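Local coordinates for protein aminofutalosine deaminase (Helicobacter pylori, PDB 7LKK) that deaminates aminofutalosine in the menaquinone pathway of this bacterium, as a metal-dependent hydrolase of the amidohydrolase family, at residues 16-21 and 52-57; 388-393 and 403-408; 340-345 and 358-363; 374-379 and 384-389. All blocks are in the same frame, centred on the assembly; numbering follows the deposited sequence.

Contact 1: 16-21 and 52-57; sequences QEIIGA and HNLTLK
The carbonyl oxygen H52 O is gripped twice, by L56 N in the normal helical pattern and by the hydroxyl of T55, whose OG1 donates to it at 2.6 Å while T55 CA faces I18 CD1 across the contact. Helix 51-57 belongs to a beta-alpha-beta crossover, the connection that leaves strand 45-50 and returns as the parallel strand 62-66, and here it lies on one face of the four-stranded mixed sheet that contains strand 17-21. I18 is the residue of this strand that reaches it. Its chi1 of -52° sets CG1 beside the backbone N and leaves CG2 anti to it; CG2 meets L54 CD2 at 4.0 Å, while the longer CG1-CD1 branch runs on toward the helix backbone. L54 answers with an unusual first torsion of -131°, close to eclipsed, and the two side chains cross at a slant, L54 CD2 making the touch. V40 of the adjacent strand 37-41 touches both side chains, and Y58, just past the helix, also packs on I18. The interface is therefore a small, buried apolar patch between helix and sheet. At the far end of the isoleucine, I18 CD1 rests 3.6 Å from L54 O.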
loop_
_atom_site.group_PDB
_atom_site.type_symbol
_atom_site.label_atom_id
_atom_site.label_comp_id
_atom_site.label_asym_id
_atom_site.label_seq_id
_atom_site.Cartn_x
_atom_site.Cartn_y
_atom_site.Cartn_z
ATOM N N GLN A 16 -1.359 25.817 30.838
ATOM C CA GLN A 16 -0.324 25.572 29.846
ATOM C C GLN A 16 0.555 24.401 30.266
ATOM O O GLN A 16 0.727 24.120 31.455
ATOM C CB GLN A 16 0.535 26.821 29.641
ATOM C CG GLN A 16 -0.182 27.966 28.945
ATOM C CD GLN A 16 0.695 29.193 28.793
ATOM O OE1 GLN A 16 1.857 29.191 29.196
ATOM N NE2 GLN A 16 0.141 30.250 28.210
ATOM N N GLU A 17 1.101 23.708 29.269
ATOM C CA GLU A 17 2.034 22.617 29.509
ATOM C C GLU A 17 3.048 22.588 28.374
ATOM O O GLU A 17 2.915 23.299 27.374
ATOM C CB GLU A 17 1.314 21.268 29.640
ATOM C CG GLU A 17 0.409 20.931 28.473
ATOM C CD GLU A 17 -0.264 19.577 28.624
ATOM O OE1 GLU A 17 0.399 18.627 29.092
ATOM O OE2 GLU A 17 -1.457 19.465 28.275
ATOM N N ILE A 18 4.074 21.759 28.545
ATOM C CA ILE A 18 5.149 21.607 27.572
ATOM C C ILE A 18 5.243 20.138 27.192
ATOM O O ILE A 18 5.212 19.265 28.066
ATOM C CB ILE A 18 6.497 22.109 28.127
ATOM C CG1 ILE A 18 6.360 23.527 28.687
ATOM C CG2 ILE A 18 7.576 22.062 27.053
ATOM C CD1 ILE A 18 7.638 24.062 29.312
ATOM N N ILE A 19 5.344 19.865 25.893
ATOM C CA ILE A 19 5.643 18.528 25.397
ATOM C C ILE A 19 6.759 18.634 24.371
ATOM O O ILE A 19 6.787 19.564 23.556
ATOM C CB ILE A 19 4.410 17.821 24.790
ATOM C CG1 ILE A 19 3.800 18.644 23.654
ATOM C CG2 ILE A 19 3.377 17.514 25.867
ATOM C CD1 ILE A 19 2.741 17.895 22.867
ATOM N N GLY A 20 7.696 17.683 24.421
ATOM C CA GLY A 20 8.790 17.651 23.483
ATOM C C GLY A 20 9.040 16.227 22.997
ATOM O O GLY A 20 8.550 15.262 23.583
ATOM N N ALA A 21 9.803 16.135 21.917
ATOM C CA ALA A 21 10.135 14.840 21.341
ATOM C C ALA A 21 11.480 14.944 20.640
ATOM O O ALA A 21 11.962 16.040 20.341
ATOM C CB ALA A 21 9.049 14.359 20.367
ATOM N N HIS A 52 14.764 21.580 26.370
ATOM C CA HIS A 52 15.457 21.867 27.622
ATOM C C HIS A 52 15.387 23.351 27.962
ATOM O O HIS A 52 15.086 23.727 29.101
ATOM C CB HIS A 52 16.912 21.403 27.537
ATOM C CG HIS A 52 17.700 21.665 28.782
ATOM N ND1 HIS A 52 17.445 21.019 29.974
ATOM C CD2 HIS A 52 18.732 22.507 29.024
ATOM C CE1 HIS A 52 18.289 21.450 30.895
ATOM N NE2 HIS A 52 19.081 22.354 30.344
ATOM N N ASN A 53 15.646 24.213 26.974
ATOM C CA ASN A 53 15.542 25.651 27.200
ATOM C C ASN A 53 14.118 26.057 27.553
ATOM O O ASN A 53 13.915 27.012 28.314
ATOM C CB ASN A 53 16.020 26.413 25.965
ATOM C CG ASN A 53 17.523 26.352 25.791
ATOM O OD1 ASN A 53 18.244 25.887 26.673
ATOM N ND2 ASN A 53 18.004 26.825 24.647
ATOM N N LEU A 54 13.125 25.348 27.013
ATOM C CA LEU A 54 11.735 25.649 27.334
ATOM C C LEU A 54 11.423 25.323 28.790
ATOM O O LEU A 54 10.679 26.056 29.452
ATOM C CB LEU A 54 10.810 24.867 26.401
ATOM C CG LEU A 54 9.676 25.601 25.688
ATOM C CD1 LEU A 54 10.125 26.954 25.169
ATOM C CD2 LEU A 54 9.133 24.740 24.551
ATOM N N THR A 55 11.988 24.228 29.306
ATOM C CA THR A 55 11.743 23.852 30.694
ATOM C C THR A 55 12.448 24.788 31.667
ATOM O O THR A 55 11.975 24.979 32.792
ATOM C CB THR A 55 12.189 22.411 30.938
ATOM O OG1 THR A 55 13.570 22.272 30.585
ATOM C CG2 THR A 55 11.353 21.442 30.107
ATOM N N LEU A 56 13.578 25.372 31.262
ATOM C CA LEU A 56 14.231 26.371 32.103
ATOM C C LEU A 56 13.459 27.684 32.092
ATOM O O LEU A 56 13.317 28.337 33.134
ATOM C CB LEU A 56 15.667 26.597 31.633
ATOM C CG LEU A 56 16.605 25.390 31.613
ATOM C CD1 LEU A 56 17.916 25.753 30.933
ATOM C CD2 LEU A 56 16.853 24.872 33.021
ATOM N N LYS A 57 12.956 28.087 30.923
ATOM C CA LYS A 57 12.191 29.323 30.820
ATOM C C LYS A 57 10.864 29.230 31.562
ATOM O O LYS A 57 10.383 30.235 32.099
ATOM C CB LYS A 57 11.962 29.664 29.346
ATOM C CG LYS A 57 11.233 30.972 29.096
ATOM C CD LYS A 57 11.192 31.285 27.608
ATOM C CE LYS A 57 10.515 32.616 27.333
ATOM N NZ LYS A 57 10.556 32.965 25.886
#

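Contact 2: 388-393 and 403-408; sequences SVFGFN and LQFLLH
Strand 387-391 and the last turns of helix 401-408 face each other with F390 CA 8.5 Å from F405 CA and, just past the strand, F392 CA 8.1 Å from H408 CA, a spacing bridged by aromatic rings. A first torsion of 168° swings the F405 ring off the helix toward the strand, where it presents its edge to the face of F390. This is a T-shaped stack, with centroids 5.2 Å apart and planes at 86°; F405 CE1 makes the nearest approach, 3.6 Å from F390 CD1. The neighbouring atom on the same rim, F405 CD1, meets F392 CZ at 3.7 Å, so one phenyl ring touches two phenylalanines two residues apart. F392 CE1 continues the row, coming within 3.8 Å of H408 CB, with H408 C lying in the plane of the F392 ring. The imidazole itself turns back along the helix, where NE2 makes a weak bond to Q404 OE1. F396 adds a further ring against F392, and F91 and I334 of the second subunit pack on Q404 and H408. L72 of strand 69-80 touches both F390 and F405, completing a helix-on-strand aromatic cluster in which helix 401-408 of the amidohydrolase fold packs on strand 387-391, the antiparallel partner of 69-80.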
loop_
_atom_site.group_PDB
_atom_site.type_symbol
_atom_site.label_atom_id
_atom_site.label_comp_id
_atom_site.label_asym_id
_atom_site.label_seq_id
_atom_site.Cartn_x
_atom_site.Cartn_y
_atom_site.Cartn_z
ATOM N N SER A 388 -0.067 15.488 17.691
ATOM C CA SER A 388 0.100 14.044 17.770
ATOM C C SER A 388 1.522 13.713 18.201
ATOM O O SER A 388 2.471 14.408 17.829
ATOM C CB SER A 388 -0.190 13.376 16.422
ATOM O OG SER A 388 -1.553 13.490 16.058
ATOM N N VAL A 389 1.661 12.649 18.989
ATOM C CA VAL A 389 2.956 12.076 19.338
ATOM C C VAL A 389 2.944 10.604 18.948
ATOM O O VAL A 389 2.053 9.855 19.367
ATOM C CB VAL A 389 3.271 12.243 20.837
ATOM C CG1 VAL A 389 4.588 11.561 21.183
ATOM C CG2 VAL A 389 3.308 13.718 21.217
ATOM N N PHE A 390 3.924 10.195 18.142
ATOM C CA PHE A 390 4.090 8.811 17.717
ATOM C C PHE A 390 5.415 8.287 18.251
ATOM O O PHE A 390 6.461 8.900 18.022
ATOM C CB PHE A 390 4.066 8.686 16.189
ATOM C CG PHE A 390 2.703 8.879 15.577
ATOM C CD1 PHE A 390 2.211 10.150 15.331
ATOM C CD2 PHE A 390 1.926 7.785 15.231
ATOM C CE1 PHE A 390 0.962 10.329 14.762
ATOM C CE2 PHE A 390 0.677 7.955 14.659
ATOM C CZ PHE A 390 0.195 9.229 14.425
ATOM N N GLY A 391 5.374 7.150 18.938
ATOM C CA GLY A 391 6.559 6.571 19.554
ATOM C C GLY A 391 7.151 5.468 18.697
ATOM O O GLY A 391 6.427 4.703 18.057
ATOM N N PHE A 392 8.482 5.393 18.691
ATOM C CA PHE A 392 9.212 4.404 17.916
ATOM C C PHE A 392 10.311 3.792 18.775
ATOM O O PHE A 392 10.549 4.209 19.912
ATOM C CB PHE A 392 9.800 5.021 16.639
ATOM C CG PHE A 392 8.770 5.651 15.742
ATOM C CD1 PHE A 392 7.997 4.869 14.900
ATOM C CD2 PHE A 392 8.571 7.021 15.748
ATOM C CE1 PHE A 392 7.046 5.444 14.078
ATOM C CE2 PHE A 392 7.621 7.603 14.927
ATOM C CZ PHE A 392 6.858 6.812 14.090
ATOM N N ASN A 393 10.987 2.788 18.218
ATOM C CA ASN A 393 12.059 2.082 18.908
ATOM C C ASN A 393 13.444 2.621 18.571
ATOM O O ASN A 393 14.438 2.118 19.107
ATOM C CB ASN A 393 11.999 0.585 18.584
ATOM C CG ASN A 393 10.621 -0.006 18.808
ATOM O OD1 ASN A 393 10.071 0.071 19.906
ATOM N ND2 ASN A 393 10.059 -0.607 17.765
ATOM N N LEU A 403 10.229 10.307 5.955
ATOM C CA LEU A 403 9.914 9.069 5.247
ATOM C C LEU A 403 9.777 7.896 6.211
ATOM O O LEU A 403 8.821 7.118 6.122
ATOM C CB LEU A 403 10.979 8.782 4.190
ATOM C CG LEU A 403 10.900 7.408 3.515
ATOM C CD1 LEU A 403 9.562 7.214 2.817
ATOM C CD2 LEU A 403 12.051 7.221 2.538
ATOM N N GLN A 404 10.725 7.751 7.145
ATOM C CA GLN A 404 10.646 6.657 8.111
ATOM C C GLN A 404 9.398 6.776 8.977
ATOM O O GLN A 404 8.789 5.764 9.342
ATOM C CB GLN A 404 11.900 6.622 8.987
ATOM C CG GLN A 404 13.199 6.395 8.227
ATOM C CD GLN A 404 13.358 4.973 7.728
ATOM O OE1 GLN A 404 12.662 4.061 8.175
ATOM N NE2 GLN A 404 14.284 4.778 6.798
ATOM N N PHE A 405 9.011 8.006 9.326
ATOM C CA PHE A 405 7.767 8.210 10.061
ATOM C C PHE A 405 6.574 7.685 9.270
ATOM O O PHE A 405 5.746 6.936 9.799
ATOM C CB PHE A 405 7.580 9.693 10.385
ATOM C CG PHE A 405 6.200 10.034 10.875
ATOM C CD1 PHE A 405 5.866 9.864 12.207
ATOM C CD2 PHE A 405 5.234 10.509 10.002
ATOM C CE1 PHE A 405 4.595 10.169 12.662
ATOM C CE2 PHE A 405 3.964 10.816 10.452
ATOM C CZ PHE A 405 3.646 10.645 11.783
ATOM N N LEU A 406 6.463 8.083 7.999
ATOM C CA LEU A 406 5.341 7.640 7.177
ATOM C C LEU A 406 5.332 6.127 7.007
ATOM O O LEU A 406 4.260 5.519 6.901
ATOM C CB LEU A 406 5.387 8.325 5.809
ATOM C CG LEU A 406 5.089 9.827 5.795
ATOM C CD1 LEU A 406 5.226 10.392 4.388
ATOM C CD2 LEU A 406 3.703 10.108 6.356
ATOM N N LEU A 407 6.509 5.502 6.977
ATOM C CA LEU A 407 6.582 4.060 6.779
ATOM C C LEU A 407 6.188 3.294 8.037
ATOM O O LEU A 407 5.558 2.234 7.948
ATOM C CB LEU A 407 7.989 3.659 6.335
ATOM C CG LEU A 407 8.407 4.082 4.926
ATOM C CD1 LEU A 407 9.848 3.670 4.654
ATOM C CD2 LEU A 407 7.473 3.491 3.882
ATOM N N HIS A 408 6.543 3.809 9.217
ATOM C CA HIS A 408 6.405 3.043 10.446
ATOM C C HIS A 408 5.283 3.508 11.366
ATOM O O HIS A 408 4.895 2.748 12.258
ATOM C CB HIS A 408 7.731 3.052 11.222
ATOM C CG HIS A 408 8.878 2.475 10.451
ATOM N ND1 HIS A 408 8.922 1.155 10.060
ATOM C CD2 HIS A 408 10.015 3.043 9.984
ATOM C CE1 HIS A 408 10.039 0.931 9.390
ATOM N NE2 HIS A 408 10.721 2.062 9.332
#

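Contact 3: 340-345 and 358-363; sequences DELRAF and KIALLG
L342 of helix 338-348 packs on A360 of helix 353-364, and F345 on A360 and I359, joining two consecutive helices that form an alpha-alpha hairpin beyond strand 323-325 of the amidohydrolase barrel. The short segments run at 149° to each other with their axes 10.0 Å apart. The polar groups work within or beyond the first helix. R343 NH2 forms a salt bridge with D340 OD1, 2.7 Å away; the carboxylate oxygen is met almost head-on and lies near the guanidinium plane. This pairing, with L406 O and A409 O as partners of R343 NH1, should hold the arginine in place. D340 OD2 has S335 OG for a partner, and both oxygens of E341 are engaged, OE1 by N333 ND2 and OE2 by F301 N. Apolar packing carries the contact itself. With chi1 at -177°, F345 stretches across the gap: CD2 touches A360 CB at 3.6 Å, and CZ at the tip of the ring meets I359 CG2, which lies at the ring's edge near its plane. At A360 the phenyl group comes close to the helix backbone, F345 CD2 and CE2 lying near CA as well as CB. V325 packs on both L342 and F345 from strand 323-325. L342 CA and A360 CA are 6.2 Å apart, and L342 CD2 sits 3.6 Å from A360 O and 4.2 Å from A360 CB.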
loop_
_atom_site.group_PDB
_atom_site.type_symbol
_atom_site.label_atom_id
_atom_site.label_comp_id
_atom_site.label_asym_id
_atom_site.label_seq_id
_atom_site.Cartn_x
_atom_site.Cartn_y
_atom_site.Cartn_z
ATOM N N ASP A 340 -2.303 4.724 6.552
ATOM C CA ASP A 340 -2.396 3.744 5.475
ATOM C C ASP A 340 -2.546 4.431 4.124
ATOM O O ASP A 340 -1.923 4.023 3.138
ATOM C CB ASP A 340 -3.573 2.797 5.719
ATOM C CG ASP A 340 -3.319 1.821 6.853
ATOM O OD1 ASP A 340 -2.184 1.776 7.365
ATOM O OD2 ASP A 340 -4.263 1.095 7.232
ATOM N N GLU A 341 -3.366 5.485 4.067
ATOM C CA GLU A 341 -3.561 6.213 2.816
ATOM C C GLU A 341 -2.271 6.876 2.357
ATOM O O GLU A 341 -1.982 6.924 1.154
ATOM C CB GLU A 341 -4.663 7.261 2.986
ATOM C CG GLU A 341 -5.242 7.774 1.679
ATOM C CD GLU A 341 -6.034 6.714 0.942
ATOM O OE1 GLU A 341 -6.566 5.798 1.604
ATOM O OE2 GLU A 341 -6.124 6.793 -0.301
ATOM N N LEU A 342 -1.482 7.398 3.298
ATOM C CA LEU A 342 -0.228 8.048 2.935
ATOM C C LEU A 342 0.778 7.046 2.385
ATOM O O LEU A 342 1.518 7.356 1.445
ATOM C CB LEU A 342 0.345 8.789 4.143
ATOM C CG LEU A 342 -0.507 9.972 4.613
ATOM C CD1 LEU A 342 0.062 10.592 5.884
ATOM C CD2 LEU A 342 -0.639 11.011 3.507
ATOM N N ARG A 343 0.816 5.836 2.948
ATOM C CA ARG A 343 1.690 4.804 2.399
ATOM C C ARG A 343 1.225 4.366 1.016
ATOM O O ARG A 343 2.051 4.113 0.130
ATOM C CB ARG A 343 1.763 3.611 3.351
ATOM C CG ARG A 343 2.658 3.851 4.560
ATOM C CD ARG A 343 2.766 2.614 5.430
ATOM N NE ARG A 343 1.572 2.407 6.245
ATOM C CZ ARG A 343 1.379 2.952 7.442
ATOM N NH1 ARG A 343 2.303 3.746 7.972
ATOM N NH2 ARG A 343 0.260 2.704 8.110
ATOM N N ALA A 344 -0.092 4.271 0.808
ATOM C CA ALA A 344 -0.595 4.007 -0.536
ATOM C C ALA A 344 -0.195 5.127 -1.485
ATOM O O ALA A 344 0.157 4.877 -2.644
ATOM C CB ALA A 344 -2.117 3.841 -0.511
ATOM N N PHE A 345 -0.230 6.368 -0.995
ATOM C CA PHE A 345 0.195 7.521 -1.782
ATOM C C PHE A 345 1.651 7.383 -2.218
ATOM O O PHE A 345 1.992 7.661 -3.374
ATOM C CB PHE A 345 -0.021 8.791 -0.952
ATOM C CG PHE A 345 0.317 10.071 -1.662
ATOM C CD1 PHE A 345 -0.548 10.612 -2.600
ATOM C CD2 PHE A 345 1.483 10.759 -1.357
ATOM C CE1 PHE A 345 -0.243 11.805 -3.240
ATOM C CE2 PHE A 345 1.793 11.945 -1.993
ATOM C CZ PHE A 345 0.928 12.470 -2.935
ATOM N N LYS A 358 7.711 14.466 1.608
ATOM C CA LYS A 358 7.369 15.819 2.037
ATOM C C LYS A 358 5.988 16.219 1.535
ATOM O O LYS A 358 5.202 16.825 2.272
ATOM C CB LYS A 358 8.415 16.815 1.538
ATOM C CG LYS A 358 9.823 16.578 2.055
ATOM C CD LYS A 358 10.793 17.573 1.432
ATOM C CE LYS A 358 12.225 17.312 1.877
ATOM N NZ LYS A 358 13.201 18.150 1.124
ATOM N N ILE A 359 5.680 15.888 0.280
ATOM C CA ILE A 359 4.362 16.180 -0.271
ATOM C C ILE A 359 3.284 15.431 0.501
ATOM O O ILE A 359 2.219 15.985 0.807
ATOM C CB ILE A 359 4.334 15.845 -1.774
ATOM C CG1 ILE A 359 5.184 16.853 -2.547
ATOM C CG2 ILE A 359 2.909 15.817 -2.307
ATOM C CD1 ILE A 359 5.393 16.497 -3.993
ATOM N N ALA A 360 3.552 14.170 0.849
ATOM C CA ALA A 360 2.572 13.373 1.583
ATOM C C ALA A 360 2.301 13.964 2.960
ATOM O O ALA A 360 1.143 14.091 3.378
ATOM C CB ALA A 360 3.061 11.927 1.701
ATOM N N LEU A 361 3.360 14.349 3.678
ATOM C CA LEU A 361 3.190 14.895 5.021
ATOM C C LEU A 361 2.442 16.223 4.989
ATOM O O LEU A 361 1.497 16.431 5.758
ATOM C CB LEU A 361 4.551 15.059 5.701
ATOM C CG LEU A 361 4.542 15.680 7.100
ATOM C CD1 LEU A 361 3.651 14.882 8.039
ATOM C CD2 LEU A 361 5.959 15.780 7.661
ATOM N N LEU A 362 2.863 17.143 4.115
ATOM C CA LEU A 362 2.152 18.411 3.987
ATOM C C LEU A 362 0.738 18.202 3.459
ATOM O O LEU A 362 -0.177 18.955 3.816
ATOM C CB LEU A 362 2.925 19.365 3.075
ATOM C CG LEU A 362 4.297 19.817 3.584
ATOM C CD1 LEU A 362 4.915 20.847 2.649
ATOM C CD2 LEU A 362 4.189 20.361 4.997
ATOM N N GLY A 363 0.542 17.194 2.606
ATOM C CA GLY A 363 -0.791 16.857 2.140
ATOM C C GLY A 363 -1.718 16.380 3.236
ATOM O O GLY A 363 -2.942 16.464 3.087
#

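Contact 4: 374-379 and 384-389; sequences LNNGEI and RADLSV
One carboxylate oxygen, D386 OD2, gathers donors from both arms of this turn region. N376 ND2 reaches it at 3.0 Å on the anti lone pair, nearly straight (170°) and in the amide plane, while R384 NE arrives from the syn side at 2.8 Å, somewhat out of the carboxylate plane. R384 grips the aspartate side-on, for its NH2 also bonds to D386 OD1, although that oxygen is tilted from the guanidinium plane. A bend at chi3 (43°) turns the guanidinium back onto D386. With R384, N376 and, outside the segments, G418 N on OD1, this buried charge is well compensated and probably stays ionised; N376 ND2 has S132 OG as its second partner. The backbones are joined directly by R384 N, which donates to N375 O at 2.7 Å; R384 CB and CG both press on the same oxygen at 3.3 Å. N375 and A385 each centre an inverse gamma turn, and G377 takes a positive phi, which glycine readily adopts. Two waters fill in the polar links: one accepts from G377 N and donates to D386 O at 2.6 Å, the other donates to E378 O and R384 O. Beyond them the contact turns apolar, with I379 CG1 4.0 Å from L387 CD2. The loop after helix 366-371 is thus fastened to the start of strand 387-391, and it lies among three strands: 69-80, where A74 bonds D386 through the backbone; 152-159, whose N152 packs on N376 and R384; and 414-417, where F416 pairs with L387.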
loop_
_atom_site.group_PDB
_atom_site.type_symbol
_atom_site.label_atom_id
_atom_site.label_comp_id
_atom_site.label_asym_id
_atom_site.label_seq_id
_atom_site.Cartn_x
_atom_site.Cartn_y
_atom_site.Cartn_z
ATOM N N LEU A 374 -9.191 25.795 8.534
ATOM C CA LEU A 374 -8.988 25.392 9.919
ATOM C C LEU A 374 -7.709 26.030 10.441
ATOM O O LEU A 374 -6.757 26.190 9.677
ATOM C CB LEU A 374 -8.837 23.846 9.925
ATOM C CG LEU A 374 -10.010 22.899 10.217
ATOM C CD1 LEU A 374 -10.363 22.628 11.670
ATOM C CD2 LEU A 374 -11.229 23.669 9.578
ATOM N N ASN A 375 -7.653 26.372 11.738
ATOM C CA ASN A 375 -6.470 27.056 12.301
ATOM C C ASN A 375 -5.510 26.045 12.935
ATOM O O ASN A 375 -5.149 26.115 14.112
ATOM C CB ASN A 375 -6.869 28.131 13.314
ATOM C CG ASN A 375 -5.689 28.943 13.798
ATOM O OD1 ASN A 375 -4.766 29.224 13.043
ATOM N ND2 ASN A 375 -5.728 29.349 15.065
ATOM N N ASN A 376 -5.087 25.090 12.121
ATOM C CA ASN A 376 -4.230 24.023 12.610
ATOM C C ASN A 376 -3.390 23.513 11.444
ATOM O O ASN A 376 -3.129 24.245 10.484
ATOM C CB ASN A 376 -5.087 22.929 13.272
ATOM C CG ASN A 376 -6.113 22.326 12.320
ATOM O OD1 ASN A 376 -6.106 22.589 11.117
ATOM N ND2 ASN A 376 -7.002 21.509 12.866
ATOM N N GLY A 377 -2.952 22.261 11.543
ATOM C CA GLY A 377 -2.140 21.638 10.523
ATOM C C GLY A 377 -0.689 22.048 10.520
ATOM O O GLY A 377 0.049 21.629 9.623
ATOM N N GLU A 378 -0.251 22.839 11.496
ATOM C CA GLU A 378 1.117 23.335 11.512
ATOM C C GLU A 378 1.485 23.705 12.941
ATOM O O GLU A 378 0.660 24.253 13.676
ATOM C CB GLU A 378 1.269 24.546 10.582
ATOM C CG GLU A 378 2.603 25.272 10.684
ATOM C CD GLU A 378 2.734 26.385 9.662
ATOM O OE1 GLU A 378 3.832 26.967 9.550
ATOM O OE2 GLU A 378 1.733 26.675 8.968
ATOM N N ILE A 379 2.721 23.402 13.330
ATOM C CA ILE A 379 3.222 23.749 14.655
ATOM C C ILE A 379 3.756 25.173 14.564
ATOM O O ILE A 379 4.899 25.405 14.159
ATOM C CB ILE A 379 4.283 22.760 15.143
ATOM C CG1 ILE A 379 3.654 21.383 15.351
ATOM C CG2 ILE A 379 4.906 23.242 16.445
ATOM C CD1 ILE A 379 4.605 20.348 15.907
ATOM N N ARG A 384 -4.066 26.213 16.579
ATOM C CA ARG A 384 -4.687 25.311 17.539
ATOM C C ARG A 384 -3.679 24.282 18.033
ATOM O O ARG A 384 -2.789 23.845 17.298
ATOM C CB ARG A 384 -5.886 24.599 16.911
ATOM C CG ARG A 384 -7.087 25.493 16.646
ATOM C CD ARG A 384 -8.178 24.706 15.937
ATOM N NE ARG A 384 -8.338 23.382 16.531
ATOM C CZ ARG A 384 -9.226 23.088 17.476
ATOM N NH1 ARG A 384 -10.048 24.022 17.933
ATOM N NH2 ARG A 384 -9.295 21.857 17.960
ATOM N N ALA A 385 -3.826 23.892 19.299
ATOM C CA ALA A 385 -2.991 22.851 19.896
ATOM C C ALA A 385 -3.536 21.461 19.548
ATOM O O ALA A 385 -3.949 20.682 20.406
ATOM C CB ALA A 385 -2.895 23.051 21.403
ATOM N N ASP A 386 -3.551 21.172 18.250
ATOM C CA ASP A 386 -3.923 19.858 17.729
ATOM C C ASP A 386 -2.623 19.120 17.425
ATOM O O ASP A 386 -1.998 19.342 16.385
ATOM C CB ASP A 386 -4.807 19.989 16.493
ATOM C CG ASP A 386 -6.124 20.697 16.783
ATOM O OD1 ASP A 386 -6.564 20.710 17.954
ATOM O OD2 ASP A 386 -6.721 21.246 15.834
ATOM N N LEU A 387 -2.210 18.241 18.335
ATOM C CA LEU A 387 -0.866 17.684 18.305
ATOM C C LEU A 387 -0.898 16.174 18.475
ATOM O O LEU A 387 -1.642 15.645 19.307
ATOM C CB LEU A 387 0.005 18.312 19.403
ATOM C CG LEU A 387 0.136 19.837 19.333
ATOM C CD1 LEU A 387 0.740 20.400 20.612
ATOM C CD2 LEU A 387 0.959 20.245 18.120
ATOM N N SER A 388 -0.067 15.488 17.691
ATOM C CA SER A 388 0.100 14.044 17.770
ATOM C C SER A 388 1.522 13.713 18.201
ATOM O O SER A 388 2.471 14.408 17.829
ATOM C CB SER A 388 -0.190 13.376 16.422
ATOM O OG SER A 388 -1.553 13.490 16.058
ATOM N N VAL A 389 1.661 12.649 18.989
ATOM C CA VAL A 389 2.956 12.076 19.338
ATOM C C VAL A 389 2.944 10.604 18.948
ATOM O O VAL A 389 2.053 9.855 19.367
ATOM C CB VAL A 389 3.271 12.243 20.837
ATOM C CG1 VAL A 389 4.588 11.561 21.183
ATOM C CG2 VAL A 389 3.308 13.718 21.217
HETATM O O HOH W 1 -2.426 21.082 14.501
HETATM O O HOH W 2 -1.716 23.592 14.682
#

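How the contacts relate
Strand 387-391 links contacts 2 and 4, which share S388 and V389 and have centres about 17 Å apart. Contact 1, in the small sheet, reaches contact 4 where I19 CD1 packs 3.9 Å from L387 CD1. Contacts 2 and 3, centred about 13 Å apart, are joined by L406, whose O lies 2.9 Å from R343 NH1 in a probable hydrogen bond and whose CD1 is 3.8 Å from A360 CB; both also touch the second subunit. All four lie away from the iron and inhibitor, but strand 69-80, which runs beside strand 387-391, carries the iron ligand H79. D328, another ligand, follows strand 323-325, against which contact 3 packs.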